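Local coordinates for luciferase-like monooxygenase (Streptomyces bottropensis, PDB 4US5), which probably acts as a flavin-dependent monooxygenase of the bacterial luciferase family, incorporating oxygen from molecular oxygen into its substrate, at residues B[40-45]-B[104-109]. Residues are numbered along the deposited sequence; the frame is centred on the assembly and turned at random.
Sequences YERFWV and RIDLGI
Inside the parallel beta-barrel of this luciferase-like fold, R42 and W44 of strand 42-45 converge on the carboxylate of D106 from strand 105-110. The two strands are not paired with each other: strand 74-81 runs between them, W44 and D106 are 7.9 Å apart at their CA atoms, and the contact is made by side chains. Both bonds end on one oxygen. R42 NH1 donates to D106 OD2 at 2.8 Å with an N-H...O angle of 157°, forming a salt bridge on the syn side but well tilted out of the carboxylate plane. W44 NE1 reaches the same OD2, also at 2.8 Å and straighter at 165°, but on the anti side. The indole stands nearly upright to the carboxylate, their planes 83° apart, and presents its N-H edge rather than a face. In R42 the bend at chi3 swings NH1 round to face D106 OD2, while its CD rests over the rim of one face of the W44 ring. The other carboxylate oxygen, OD1, forms a salt bridge with R74 of the intervening strand, so D106 is shared by two arginines. R42 NH2 is in turn paired with E309, and its NH1 also meets the sulfonate of a buffer molecule, probably from crystallisation. An asparagine in place of D106 would probably leave R42 and R74 without their shared negative charge and weaken the hold on the W44 N-H. All three contacting residues are buried, and the charges of R42 and D106 are probably balanced by each other, E309 and R74. Here alternate inward-facing residues, R42 and W44, meet D106 across an intervening strand, an arrangement characteristic of the polar interior of a TIM barrel.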
# COMPACT_ATOMS: atom_id res chain seq x y z
N TYR B 40 -17.33 16.32 1.88
CA TYR B 40 -15.93 16.77 1.82
C TYR B 40 -15.32 16.42 0.46
O TYR B 40 -15.69 15.41 -0.17
CB TYR B 40 -15.13 16.17 3.00
CG TYR B 40 -15.41 16.81 4.35
CD1 TYR B 40 -16.57 16.57 5.04
CD2 TYR B 40 -14.45 17.61 4.97
CE1 TYR B 40 -16.81 17.15 6.29
CE2 TYR B 40 -14.66 18.20 6.21
CZ TYR B 40 -15.83 17.99 6.86
OH TYR B 40 -16.08 18.56 8.07
N GLU B 41 -14.39 17.23 -0.00
CA GLU B 41 -13.79 17.08 -1.33
C GLU B 41 -12.79 15.94 -1.43
O GLU B 41 -12.83 15.17 -2.39
CB GLU B 41 -13.07 18.36 -1.79
CG GLU B 41 -13.92 19.58 -1.83
CD GLU B 41 -15.07 19.49 -2.81
OE1 GLU B 41 -14.87 18.89 -3.92
OE2 GLU B 41 -16.16 19.97 -2.42
N ARG B 42 -11.86 15.87 -0.47
CA ARG B 42 -10.80 14.86 -0.45
C ARG B 42 -10.45 14.46 0.97
O ARG B 42 -10.68 15.21 1.92
CB ARG B 42 -9.54 15.31 -1.21
CG ARG B 42 -8.73 16.43 -0.56
CD ARG B 42 -7.81 17.13 -1.55
NE ARG B 42 -8.54 18.01 -2.47
CZ ARG B 42 -8.50 17.92 -3.81
NH1 ARG B 42 -7.83 16.95 -4.43
NH2 ARG B 42 -9.16 18.81 -4.54
N PHE B 43 -9.86 13.29 1.09
CA PHE B 43 -9.44 12.74 2.37
C PHE B 43 -7.98 12.35 2.17
O PHE B 43 -7.67 11.45 1.38
CB PHE B 43 -10.28 11.51 2.70
CG PHE B 43 -10.04 10.98 4.11
CD1 PHE B 43 -8.95 10.16 4.38
CD2 PHE B 43 -10.88 11.32 5.14
CE1 PHE B 43 -8.73 9.69 5.65
CE2 PHE B 43 -10.67 10.83 6.40
CZ PHE B 43 -9.60 10.01 6.65
N TRP B 44 -7.08 13.04 2.86
CA TRP B 44 -5.68 12.75 2.76
C TRP B 44 -5.17 12.05 3.99
O TRP B 44 -5.58 12.37 5.11
CB TRP B 44 -4.90 14.05 2.56
CG TRP B 44 -4.93 14.59 1.20
CD1 TRP B 44 -5.53 14.05 0.10
CD2 TRP B 44 -4.38 15.83 0.78
NE1 TRP B 44 -5.34 14.85 -0.99
CE2 TRP B 44 -4.61 15.95 -0.61
CE3 TRP B 44 -3.67 16.85 1.44
CZ2 TRP B 44 -4.24 17.06 -1.34
CZ3 TRP B 44 -3.27 17.96 0.70
CH2 TRP B 44 -3.52 18.04 -0.67
N VAL B 45 -4.22 11.15 3.79
CA VAL B 45 -3.58 10.43 4.88
C VAL B 45 -2.10 10.86 4.94
O VAL B 45 -1.39 10.77 3.92
CB VAL B 45 -3.66 8.91 4.68
CG1 VAL B 45 -3.01 8.15 5.85
CG2 VAL B 45 -5.11 8.48 4.52
N ARG B 104 -9.65 8.96 -8.86
CA ARG B 104 -10.00 9.37 -7.51
C ARG B 104 -8.79 9.67 -6.60
O ARG B 104 -8.99 10.08 -5.43
CB ARG B 104 -10.85 8.33 -6.84
CG ARG B 104 -12.25 8.20 -7.46
CD ARG B 104 -13.06 7.18 -6.69
NE ARG B 104 -13.29 7.62 -5.34
CZ ARG B 104 -13.41 6.82 -4.29
NH1 ARG B 104 -13.28 5.50 -4.41
NH2 ARG B 104 -13.61 7.34 -3.10
N ILE B 105 -7.58 9.44 -7.08
CA ILE B 105 -6.40 9.36 -6.19
C ILE B 105 -5.56 10.63 -6.28
O ILE B 105 -5.20 11.10 -7.38
CB ILE B 105 -5.53 8.12 -6.51
CG1 ILE B 105 -6.33 6.84 -6.35
CG2 ILE B 105 -4.27 8.11 -5.65
CD1 ILE B 105 -6.96 6.58 -4.99
N ASP B 106 -5.23 11.18 -5.12
CA ASP B 106 -4.29 12.28 -4.99
C ASP B 106 -2.94 11.73 -4.50
O ASP B 106 -2.88 10.99 -3.52
CB ASP B 106 -4.78 13.29 -3.94
CG ASP B 106 -5.99 14.04 -4.37
OD1 ASP B 106 -6.27 14.11 -5.61
OD2 ASP B 106 -6.67 14.62 -3.48
N LEU B 107 -1.86 12.14 -5.15
CA LEU B 107 -0.54 11.91 -4.68
C LEU B 107 0.05 13.21 -4.13
O LEU B 107 0.74 13.95 -4.86
CB LEU B 107 0.32 11.34 -5.81
CG LEU B 107 1.79 11.05 -5.56
CD1 LEU B 107 2.05 10.40 -4.21
CD2 LEU B 107 2.33 10.16 -6.67
N GLY B 108 -0.25 13.51 -2.88
CA GLY B 108 0.37 14.61 -2.18
C GLY B 108 1.75 14.22 -1.69
O GLY B 108 1.93 13.11 -1.17
N ILE B 109 2.70 15.11 -1.88
CA ILE B 109 4.12 14.89 -1.57
C ILE B 109 4.52 15.90 -0.53
O ILE B 109 4.21 17.07 -0.67
CB ILE B 109 4.98 15.13 -2.83
CG1 ILE B 109 4.64 14.14 -3.92
CG2 ILE B 109 6.47 15.08 -2.49
CD1 ILE B 109 4.79 12.70 -3.53